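Local coordinates for protein transcription initiation factor tfiid subunit 72/90-100 KDA (Encephalitozoon cuniculi, PDB 2J4B) that is the N-terminal domain of a TAF5 subunit of the general transcription factor TFIID, which probably helps mediate regulation of RNA polymerase II transcription, at residues A[13-18]-A[32-37]; A[36-41]-A[56-61]; A[98-103]-A[128-133]. One frame throughout, in Å; residues are numbered along the deposited sequence.

Contact 1 (A[13-18]-A[32-37]); sequences VSLKTW and PLLYPL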
loop_
_atom_site.group_PDB
_atom_site.type_symbol
_atom_site.label_atom_id
_atom_site.label_comp_id
_atom_site.label_asym_id
_atom_site.label_seq_id
_atom_site.Cartn_x
_atom_site.Cartn_y
_atom_site.Cartn_z
ATOM N N VAL A 13 8.750 -0.960 4.045
ATOM C CA VAL A 13 9.982 -1.713 3.797
ATOM C C VAL A 13 10.026 -3.071 4.501
ATOM O O VAL A 13 10.350 -4.083 3.893
ATOM C CB VAL A 13 11.224 -0.909 4.262
ATOM C CG1 VAL A 13 12.486 -1.748 4.108
ATOM C CG2 VAL A 13 11.342 0.419 3.487
ATOM N N SER A 14 9.723 -3.081 5.792
ATOM C CA SER A 14 9.785 -4.301 6.599
ATOM C C SER A 14 8.777 -5.360 6.107
ATOM O O SER A 14 9.069 -6.565 6.108
ATOM C CB SER A 14 9.551 -3.949 8.072
ATOM O OG SER A 14 8.829 -4.966 8.742
ATOM N N LEU A 15 7.605 -4.903 5.675
ATOM C CA LEU A 15 6.654 -5.756 4.972
ATOM C C LEU A 15 7.206 -6.206 3.624
ATOM O O LEU A 15 7.205 -7.385 3.307
ATOM C CB LEU A 15 5.338 -5.023 4.761
ATOM C CG LEU A 15 4.292 -5.763 3.921
ATOM C CD1 LEU A 15 3.933 -7.125 4.516
ATOM C CD2 LEU A 15 3.073 -4.870 3.754
ATOM N N LYS A 16 7.678 -5.260 2.828
ATOM C CA LYS A 16 8.291 -5.581 1.542
ATOM C C LYS A 16 9.373 -6.658 1.668
ATOM O O LYS A 16 9.411 -7.591 0.877
ATOM C CB LYS A 16 8.884 -4.323 0.919
ATOM C CG LYS A 16 9.482 -4.527 -0.460
ATOM C CD LYS A 16 10.060 -3.225 -1.002
ATOM C CE LYS A 16 11.049 -3.488 -2.107
ATOM N NZ LYS A 16 11.797 -2.262 -2.475
ATOM N N THR A 17 10.237 -6.529 2.668
ATOM C CA THR A 17 11.351 -7.451 2.848
ATOM C C THR A 17 10.880 -8.846 3.269
ATOM O O THR A 17 11.501 -9.865 2.920
ATOM C CB THR A 17 12.338 -6.908 3.901
ATOM O OG1 THR A 17 12.734 -5.575 3.536
ATOM C CG2 THR A 17 13.550 -7.806 4.017
ATOM N N TRP A 18 9.785 -8.880 4.025
ATOM C CA TRP A 18 9.201 -10.139 4.477
ATOM C C TRP A 18 8.573 -10.865 3.297
ATOM O O TRP A 18 8.826 -12.046 3.082
ATOM C CB TRP A 18 8.175 -9.874 5.576
ATOM C CG TRP A 18 7.442 -11.087 6.048
ATOM C CD1 TRP A 18 7.874 -12.007 6.954
ATOM C CD2 TRP A 18 6.121 -11.500 5.644
ATOM N NE1 TRP A 18 6.912 -12.972 7.136
ATOM C CE2 TRP A 18 5.825 -12.684 6.346
ATOM C CE3 TRP A 18 5.164 -10.975 4.761
ATOM C CZ2 TRP A 18 4.610 -13.365 6.191
ATOM C CZ3 TRP A 18 3.963 -11.642 4.607
ATOM C CH2 TRP A 18 3.696 -12.835 5.320
ATOM N N PRO A 32 0.567 -7.844 -4.625
ATOM C CA PRO A 32 -0.446 -6.823 -4.931
ATOM C C PRO A 32 -0.716 -5.884 -3.762
ATOM O O PRO A 32 -1.182 -4.763 -3.968
ATOM C CB PRO A 32 -1.696 -7.641 -5.261
ATOM C CG PRO A 32 -1.164 -8.974 -5.712
ATOM C CD PRO A 32 0.070 -9.209 -4.874
ATOM N N LEU A 33 -0.420 -6.341 -2.553
ATOM C CA LEU A 33 -0.640 -5.558 -1.353
ATOM C C LEU A 33 0.233 -4.303 -1.295
ATOM O O LEU A 33 -0.161 -3.309 -0.700
ATOM C CB LEU A 33 -0.386 -6.425 -0.115
ATOM C CG LEU A 33 -0.538 -5.746 1.251
ATOM C CD1 LEU A 33 -1.902 -5.049 1.457
ATOM C CD2 LEU A 33 -0.292 -6.740 2.388
ATOM N N LEU A 34 1.427 -4.337 -1.877
ATOM C CA LEU A 34 2.322 -3.187 -1.748
ATOM C C LEU A 34 1.879 -1.947 -2.538
ATOM O O LEU A 34 2.245 -0.834 -2.169
ATOM C CB LEU A 34 3.749 -3.550 -2.117
ATOM C CG LEU A 34 4.425 -4.659 -1.296
ATOM C CD1 LEU A 34 5.840 -4.944 -1.890
ATOM C CD2 LEU A 34 4.465 -4.364 0.231
ATOM N N TYR A 35 1.100 -2.118 -3.606
ATOM C CA TYR A 35 0.734 -0.976 -4.452
ATOM C C TYR A 35 -0.233 -0.006 -3.782
ATOM O O TYR A 35 0.064 1.195 -3.702
ATOM C CB TYR A 35 0.143 -1.406 -5.802
ATOM C CG TYR A 35 -0.359 -0.217 -6.618
ATOM C CD1 TYR A 35 0.514 0.777 -7.039
ATOM C CD2 TYR A 35 -1.690 -0.081 -6.942
ATOM C CE1 TYR A 35 0.078 1.837 -7.772
ATOM C CE2 TYR A 35 -2.143 0.983 -7.685
ATOM C CZ TYR A 35 -1.257 1.942 -8.106
ATOM O OH TYR A 35 -1.701 3.032 -8.847
ATOM N N PRO A 36 -1.406 -0.506 -3.338
ATOM C CA PRO A 36 -2.330 0.348 -2.583
ATOM C C PRO A 36 -1.729 0.869 -1.282
ATOM O O PRO A 36 -1.949 2.012 -0.933
ATOM C CB PRO A 36 -3.529 -0.568 -2.313
ATOM C CG PRO A 36 -3.018 -1.948 -2.509
ATOM C CD PRO A 36 -1.951 -1.860 -3.525
ATOM N N LEU A 37 -0.958 0.056 -0.580
ATOM C CA LEU A 37 -0.286 0.531 0.617
ATOM C C LEU A 37 0.666 1.696 0.299
ATOM O O LEU A 37 0.709 2.696 1.020
ATOM C CB LEU A 37 0.506 -0.605 1.249
ATOM C CG LEU A 37 1.325 -0.240 2.491
ATOM C CD1 LEU A 37 0.534 0.630 3.511
ATOM C CD2 LEU A 37 1.850 -1.552 3.136
#
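Leu15 meets three leucines, Leu33, Leu34 and Leu37, where helix 8-21 packs on Leu33 and the first turn of helix 34-47. This is helix-helix packing inside the largely helical N-terminal domain of TAF5, the NTD2 family domain. The tight part of the contact gathers round a single methyl, CD2 of Leu15. It lies 3.6 Å from Leu37 CD2 and 3.8 Å from Leu34 CD2. Leu33 CD2 is a looser third neighbour, with 4.1 Å to the same Leu15 CD2. The Leu15 side chain leaves its helix with CG trans to the backbone N (chi1 175°), and this sends its CD2 branch in among the three leucines. Leu15 and Leu34 pass alongside, pointing opposite ways, and Leu34 CD2 also lies 4.0 Å from Leu15 CG. Leu34 has the other common rotamer, with CG beside its own N (chi1 -60°). Its two methyls divide the work: CD2 goes to Leu15 and CD1 to the next residue of the facing helix, Lys16. All four leucines are buried. Leu110 of helix 104-116 touches both Leu15 and Leu33, while Ile122 of helix 120-129 touches Leu15 and Leu37, so two further helices close this core.

The looser side is at Lys16, which is partly exposed. Only the root of its chain packs here. The extended remainder leads away from helix 34-47, and its NZ forms a salt bridge with Asp64. The charge is thus paired outside the leucine core, and the contact itself is wholly apolar. At this margin the Lys16 chain runs roughly perpendicular to that of Leu34, with Lys16 CG 3.9 Å from Leu34 CD1.

Contact 2 (A[36-41]-A[56-61]); sequences PLFIHI and EFFEKY
Phe38 is the first residue of 36-41 to touch helix 51-61. Its ring meets Phe57 near CD1 and Phe58 near CZ, both on one side of its plane. Its CG is trans to the backbone N (chi1 169°), which carries the ring across to the facing helix. The Phe57 ring is tilted 30° from it and slid aside, so the two rings barely overlap at a centroid distance of 5.2 Å. The nearest atoms of this pair are Phe38 CD1 and Phe57 CE2. The Phe58 ring meets Phe38 obliquely, with Phe38 CZ 3.6 Å from Phe58 CD1. The far edge of the Phe38 ring also reaches the backbone: Phe58 O lies near the ring plane, 3.5 Å from Phe38 CZ. Tyr61 adds its CB, 3.9 Å from Phe38 CE1.

Ile39 takes a small part. Its CD1 comes to the edge of the Phe58 ring, 4.4 Å from Phe58 CE1.

Ile41, one turn on from Phe38, sets its CG2 methyl over a face of Phe57. This CH-pi contact places CG2 3.8 Å from the ring centroid.

Tyr12 of helix 8-21 meets Phe57 edge-to-face, and Ile72 of helix 69-75 touches Phe38 and Phe58. The axes of the two short helical segments approach to 10.2 Å, with their N-to-C directions 156° apart. The arrangement is a near-antiparallel helix pair joined by a buried aromatic cluster, within the helical core of the TAF5 NTD2 domain.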
loop_
_atom_site.group_PDB
_atom_site.type_symbol
_atom_site.label_atom_id
_atom_site.label_comp_id
_atom_site.label_asym_id
_atom_site.label_seq_id
_atom_site.Cartn_x
_atom_site.Cartn_y
_atom_site.Cartn_z
ATOM N N PRO A 36 -1.406 -0.506 -3.338
ATOM C CA PRO A 36 -2.330 0.348 -2.583
ATOM C C PRO A 36 -1.729 0.869 -1.282
ATOM O O PRO A 36 -1.949 2.012 -0.933
ATOM C CB PRO A 36 -3.529 -0.568 -2.313
ATOM C CG PRO A 36 -3.018 -1.948 -2.509
ATOM C CD PRO A 36 -1.951 -1.860 -3.525
ATOM N N LEU A 37 -0.958 0.056 -0.580
ATOM C CA LEU A 37 -0.286 0.531 0.617
ATOM C C LEU A 37 0.666 1.696 0.299
ATOM O O LEU A 37 0.709 2.696 1.020
ATOM C CB LEU A 37 0.506 -0.605 1.249
ATOM C CG LEU A 37 1.325 -0.240 2.491
ATOM C CD1 LEU A 37 0.534 0.630 3.511
ATOM C CD2 LEU A 37 1.850 -1.552 3.136
ATOM N N PHE A 38 1.427 1.533 -0.782
ATOM C CA PHE A 38 2.358 2.539 -1.289
ATOM C C PHE A 38 1.710 3.896 -1.573
ATOM O O PHE A 38 2.170 4.927 -1.105
ATOM C CB PHE A 38 2.998 2.007 -2.569
ATOM C CG PHE A 38 3.774 3.021 -3.345
ATOM C CD1 PHE A 38 5.052 3.384 -2.957
ATOM C CD2 PHE A 38 3.253 3.565 -4.509
ATOM C CE1 PHE A 38 5.793 4.297 -3.711
ATOM C CE2 PHE A 38 3.988 4.470 -5.281
ATOM C CZ PHE A 38 5.254 4.834 -4.878
ATOM N N ILE A 39 0.646 3.882 -2.356
ATOM C CA ILE A 39 -0.076 5.108 -2.676
ATOM C C ILE A 39 -0.587 5.703 -1.385
ATOM O O ILE A 39 -0.468 6.901 -1.149
ATOM C CB ILE A 39 -1.262 4.830 -3.634
ATOM C CG1 ILE A 39 -0.736 4.406 -5.013
ATOM C CG2 ILE A 39 -2.164 6.059 -3.764
ATOM C CD1 ILE A 39 0.212 5.408 -5.653
ATOM N N HIS A 40 -1.136 4.849 -0.528
ATOM C CA HIS A 40 -1.738 5.326 0.705
ATOM C C HIS A 40 -0.728 6.020 1.611
ATOM O O HIS A 40 -1.067 6.993 2.277
ATOM C CB HIS A 40 -2.461 4.199 1.445
ATOM C CG HIS A 40 -3.889 4.048 1.045
ATOM N ND1 HIS A 40 -4.814 5.055 1.209
ATOM C CD2 HIS A 40 -4.553 3.014 0.479
ATOM C CE1 HIS A 40 -5.989 4.645 0.769
ATOM N NE2 HIS A 40 -5.857 3.409 0.318
ATOM N N ILE A 41 0.488 5.502 1.668
ATOM C CA ILE A 41 1.569 6.180 2.405
ATOM C C ILE A 41 1.928 7.543 1.787
ATOM O O ILE A 41 2.085 8.544 2.491
ATOM C CB ILE A 41 2.826 5.277 2.489
ATOM C CG1 ILE A 41 2.509 4.053 3.376
ATOM C CG2 ILE A 41 4.018 6.055 3.015
ATOM C CD1 ILE A 41 3.545 2.951 3.292
ATOM N N GLU A 56 10.254 11.816 -2.039
ATOM C CA GLU A 56 11.364 10.869 -1.878
ATOM C C GLU A 56 10.875 9.417 -1.784
ATOM O O GLU A 56 11.481 8.514 -2.362
ATOM C CB GLU A 56 12.188 11.192 -0.629
ATOM C CG GLU A 56 12.641 12.629 -0.515
ATOM C CD GLU A 56 13.902 12.785 0.324
ATOM O OE1 GLU A 56 14.347 11.771 0.928
ATOM O OE2 GLU A 56 14.457 13.916 0.354
ATOM N N PHE A 57 9.810 9.196 -1.020
ATOM C CA PHE A 57 9.278 7.853 -0.808
ATOM C C PHE A 57 8.717 7.284 -2.113
ATOM O O PHE A 57 8.984 6.153 -2.490
ATOM C CB PHE A 57 8.176 7.879 0.263
ATOM C CG PHE A 57 7.391 6.595 0.354
ATOM C CD1 PHE A 57 7.869 5.527 1.087
ATOM C CD2 PHE A 57 6.185 6.457 -0.307
ATOM C CE1 PHE A 57 7.152 4.335 1.169
ATOM C CE2 PHE A 57 5.466 5.279 -0.243
ATOM C CZ PHE A 57 5.950 4.212 0.501
ATOM N N PHE A 58 7.917 8.103 -2.779
ATOM C CA PHE A 58 7.334 7.766 -4.059
ATOM C C PHE A 58 8.423 7.365 -5.060
ATOM O O PHE A 58 8.407 6.270 -5.621
ATOM C CB PHE A 58 6.556 8.980 -4.572
ATOM C CG PHE A 58 5.712 8.697 -5.770
ATOM C CD1 PHE A 58 4.422 8.220 -5.629
ATOM C CD2 PHE A 58 6.198 8.912 -7.038
ATOM C CE1 PHE A 58 3.638 7.966 -6.740
ATOM C CE2 PHE A 58 5.425 8.655 -8.142
ATOM C CZ PHE A 58 4.148 8.179 -7.995
ATOM N N GLU A 59 9.381 8.251 -5.273
ATOM C CA GLU A 59 10.448 8.009 -6.234
ATOM C C GLU A 59 11.254 6.755 -5.915
ATOM O O GLU A 59 11.707 6.065 -6.824
ATOM C CB GLU A 59 11.391 9.219 -6.294
ATOM C CG GLU A 59 10.767 10.479 -6.866
ATOM C CD GLU A 59 10.184 10.277 -8.253
ATOM O OE1 GLU A 59 10.843 9.638 -9.100
ATOM O OE2 GLU A 59 9.059 10.769 -8.497
ATOM N N LYS A 60 11.440 6.468 -4.632
ATOM C CA LYS A 60 12.289 5.365 -4.216
ATOM C C LYS A 60 11.659 4.023 -4.547
ATOM O O LYS A 60 12.308 3.166 -5.135
ATOM C CB LYS A 60 12.586 5.454 -2.721
ATOM C CG LYS A 60 13.473 4.327 -2.199
ATOM C CD LYS A 60 13.835 4.504 -0.730
ATOM C CE LYS A 60 14.902 5.558 -0.533
ATOM N NZ LYS A 60 14.337 6.941 -0.554
ATOM N N TYR A 61 10.385 3.852 -4.198
ATOM C CA TYR A 61 9.717 2.565 -4.353
ATOM C C TYR A 61 8.724 2.487 -5.519
ATOM O O TYR A 61 8.009 1.498 -5.633
ATOM C CB TYR A 61 8.997 2.189 -3.054
ATOM C CG TYR A 61 9.878 2.250 -1.831
ATOM C CD1 TYR A 61 10.829 1.269 -1.583
ATOM C CD2 TYR A 61 9.755 3.290 -0.922
ATOM C CE1 TYR A 61 11.644 1.331 -0.469
ATOM C CE2 TYR A 61 10.564 3.365 0.194
ATOM C CZ TYR A 61 11.503 2.384 0.419
ATOM O OH TYR A 61 12.306 2.488 1.535
#

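Contact 3 (A[98-103]-A[128-133]); sequences YHLSMG and QHLDIK
Leu100 and Leu130 form the apolar centre, with their CD1 methyls 3.8 Å apart. Their side chains lie on the same sheet face as those of Tyr98 and Ile132. With CG trans to the carbonyl carbon (chi1 -63°), Leu130 sets its two methyls to different partners: CD1 to Leu100, and CD2 to Tyr98 CB at 3.8 Å. Toward the other end, Met102 CG packs on Ile132 CG2 at 4.0 Å.

The backbones behind them form a parallel strand pair. Tyr98, His99, Leu100 and Ser101 pair in order with Leu130, Asp131, Ile132 and Lys133. Five backbone hydrogen bonds hold the pair, from Tyr98 N to His129 O (2.9 Å) at one end to Met102 N and Lys133 O (3.0 Å) at the other. In the middle, Asp131 gives its N to Tyr98 O and receives Leu100 N on its own O.

The polar side is the opposite face, with His99, Ser101, Asp131 and Lys133. Asp131 CB sits over the centre of the His99 ring in a CH-pi contact, 3.9 Å from the centroid. The carboxylate plane is turned 34° from that ring.

Helices 104-116 and 120-129 join the two parallel strands, a helical crossover connection. The first strand follows helix 88-95; helix 120-129 ends with His129 stacked on His40. Leu33 and, on helix 34-47, Pro36 lie against the apolar face, while Gly103 gives its N to Asp29 and is the N-cap of helix 104-116.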
loop_
_atom_site.group_PDB
_atom_site.type_symbol
_atom_site.label_atom_id
_atom_site.label_comp_id
_atom_site.label_asym_id
_atom_site.label_seq_id
_atom_site.Cartn_x
_atom_site.Cartn_y
_atom_site.Cartn_z
ATOM N N TYR A 98 -9.897 -0.460 -2.224
ATOM C CA TYR A 98 -9.088 -1.186 -3.204
ATOM C C TYR A 98 -9.219 -2.681 -2.914
ATOM O O TYR A 98 -9.039 -3.134 -1.780
ATOM C CB TYR A 98 -7.627 -0.725 -3.151
ATOM C CG TYR A 98 -6.769 -1.231 -4.293
ATOM C CD1 TYR A 98 -6.232 -2.509 -4.265
ATOM C CD2 TYR A 98 -6.476 -0.426 -5.386
ATOM C CE1 TYR A 98 -5.458 -2.976 -5.283
ATOM C CE2 TYR A 98 -5.686 -0.894 -6.419
ATOM C CZ TYR A 98 -5.176 -2.169 -6.350
ATOM O OH TYR A 98 -4.379 -2.657 -7.355
ATOM N N HIS A 99 -9.559 -3.422 -3.964
ATOM C CA HIS A 99 -9.878 -4.832 -3.899
ATOM C C HIS A 99 -8.668 -5.709 -4.211
ATOM O O HIS A 99 -7.956 -5.465 -5.187
ATOM C CB HIS A 99 -10.975 -5.144 -4.895
ATOM C CG HIS A 99 -12.326 -4.634 -4.494
ATOM N ND1 HIS A 99 -12.670 -3.300 -4.566
ATOM C CD2 HIS A 99 -13.426 -5.284 -4.044
ATOM C CE1 HIS A 99 -13.916 -3.149 -4.154
ATOM N NE2 HIS A 99 -14.396 -4.337 -3.832
ATOM N N LEU A 100 -8.443 -6.724 -3.364
ATOM C CA LEU A 100 -7.391 -7.716 -3.561
ATOM C C LEU A 100 -8.014 -9.101 -3.357
ATOM O O LEU A 100 -9.053 -9.229 -2.714
ATOM C CB LEU A 100 -6.251 -7.507 -2.559
ATOM C CG LEU A 100 -5.479 -6.170 -2.567
ATOM C CD1 LEU A 100 -4.815 -5.907 -1.249
ATOM C CD2 LEU A 100 -4.443 -6.087 -3.695
ATOM N N SER A 101 -7.398 -10.131 -3.926
ATOM C CA SER A 101 -7.805 -11.500 -3.653
ATOM C C SER A 101 -6.602 -12.253 -3.129
ATOM O O SER A 101 -5.484 -12.055 -3.614
ATOM C CB SER A 101 -8.336 -12.173 -4.916
ATOM O OG SER A 101 -7.265 -12.543 -5.776
ATOM N N MET A 102 -6.835 -13.094 -2.131
ATOM C CA MET A 102 -5.775 -13.861 -1.463
ATOM C C MET A 102 -6.245 -15.259 -1.110
ATOM O O MET A 102 -7.411 -15.448 -0.804
ATOM C CB MET A 102 -5.388 -13.192 -0.143
ATOM C CG MET A 102 -4.656 -11.927 -0.299
ATOM S SD MET A 102 -3.795 -11.430 1.194
ATOM C CE MET A 102 -3.343 -9.773 0.664
ATOM N N GLY A 103 -5.334 -16.226 -1.137
ATOM C CA GLY A 103 -5.611 -17.548 -0.611
ATOM C C GLY A 103 -5.643 -17.474 0.903
ATOM O O GLY A 103 -5.116 -16.528 1.490
ATOM N N GLN A 128 -9.644 -0.253 6.881
ATOM C CA GLN A 128 -10.312 0.939 6.350
ATOM C C GLN A 128 -10.317 1.069 4.819
ATOM O O GLN A 128 -11.258 1.592 4.249
ATOM C CB GLN A 128 -9.651 2.193 6.927
ATOM C CG GLN A 128 -9.847 2.338 8.419
ATOM C CD GLN A 128 -9.409 3.689 8.978
ATOM O OE1 GLN A 128 -9.647 3.985 10.160
ATOM N NE2 GLN A 128 -8.783 4.511 8.144
ATOM N N HIS A 129 -9.258 0.618 4.161
ATOM C CA HIS A 129 -9.059 0.955 2.764
ATOM C C HIS A 129 -9.014 -0.231 1.815
ATOM O O HIS A 129 -9.202 -0.045 0.609
ATOM C CB HIS A 129 -7.794 1.798 2.610
ATOM C CG HIS A 129 -7.896 3.146 3.262
ATOM N ND1 HIS A 129 -8.927 4.022 2.998
ATOM C CD2 HIS A 129 -7.106 3.759 4.173
ATOM C CE1 HIS A 129 -8.767 5.115 3.716
ATOM N NE2 HIS A 129 -7.667 4.986 4.435
ATOM N N LEU A 130 -8.800 -1.438 2.339
ATOM C CA LEU A 130 -8.635 -2.593 1.482
ATOM C C LEU A 130 -9.781 -3.564 1.614
ATOM O O LEU A 130 -10.307 -3.778 2.685
ATOM C CB LEU A 130 -7.328 -3.325 1.769
ATOM C CG LEU A 130 -6.055 -2.539 1.516
ATOM C CD1 LEU A 130 -4.848 -3.443 1.628
ATOM C CD2 LEU A 130 -6.149 -1.898 0.160
ATOM N N ASP A 131 -10.148 -4.161 0.492
ATOM C CA ASP A 131 -11.257 -5.066 0.451
ATOM C C ASP A 131 -10.746 -6.410 -0.016
ATOM O O ASP A 131 -10.702 -6.674 -1.226
ATOM C CB ASP A 131 -12.294 -4.518 -0.508
ATOM C CG ASP A 131 -13.552 -5.271 -0.456
ATOM O OD1 ASP A 131 -13.505 -6.408 0.054
ATOM O OD2 ASP A 131 -14.583 -4.723 -0.906
ATOM N N ILE A 132 -10.341 -7.252 0.943
ATOM C CA ILE A 132 -9.656 -8.506 0.638
ATOM C C ILE A 132 -10.646 -9.681 0.624
ATOM O O ILE A 132 -11.254 -9.991 1.635
ATOM C CB ILE A 132 -8.531 -8.808 1.655
ATOM C CG1 ILE A 132 -7.547 -7.629 1.756
ATOM C CG2 ILE A 132 -7.784 -10.096 1.282
ATOM C CD1 ILE A 132 -6.409 -7.817 2.817
ATOM N N LYS A 133 -10.806 -10.312 -0.536
ATOM C CA LYS A 133 -11.531 -11.560 -0.641
ATOM C C LYS A 133 -10.624 -12.748 -0.351
ATOM O O LYS A 133 -9.708 -13.035 -1.127
ATOM C CB LYS A 133 -12.120 -11.721 -2.029
ATOM C CG LYS A 133 -12.820 -13.071 -2.206
ATOM C CD LYS A 133 -13.576 -13.138 -3.494
ATOM C CE LYS A 133 -13.719 -14.565 -3.938
ATOM N NZ LYS A 133 -14.181 -15.412 -2.827
#

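In the fold
Helix 34-47 carries a segment of contacts 1 and 2 and touches contact 3 through Tyr35, Pro36 and His40. Contacts 1 and 2 share its residues Pro36 and Leu37, and their centres are 10 Å apart. Helix 8-21 also bridges them: Lys16 NZ lies 3.8 Å from Tyr61 CD1. The centre of contact 3 is about 14 Å from that of contact 1 and 18 Å from that of contact 2. The strand pair still touches both. Leu33 CD1 is 3.4 Å from Leu130 CD1, and Pro36 CG is 3.7 Å from Tyr98 CD1. His40 NE2 adds a contact to His129 CB at 3.4 Å. Contacts 2 and 3 lie on opposite sides of the chain's centre.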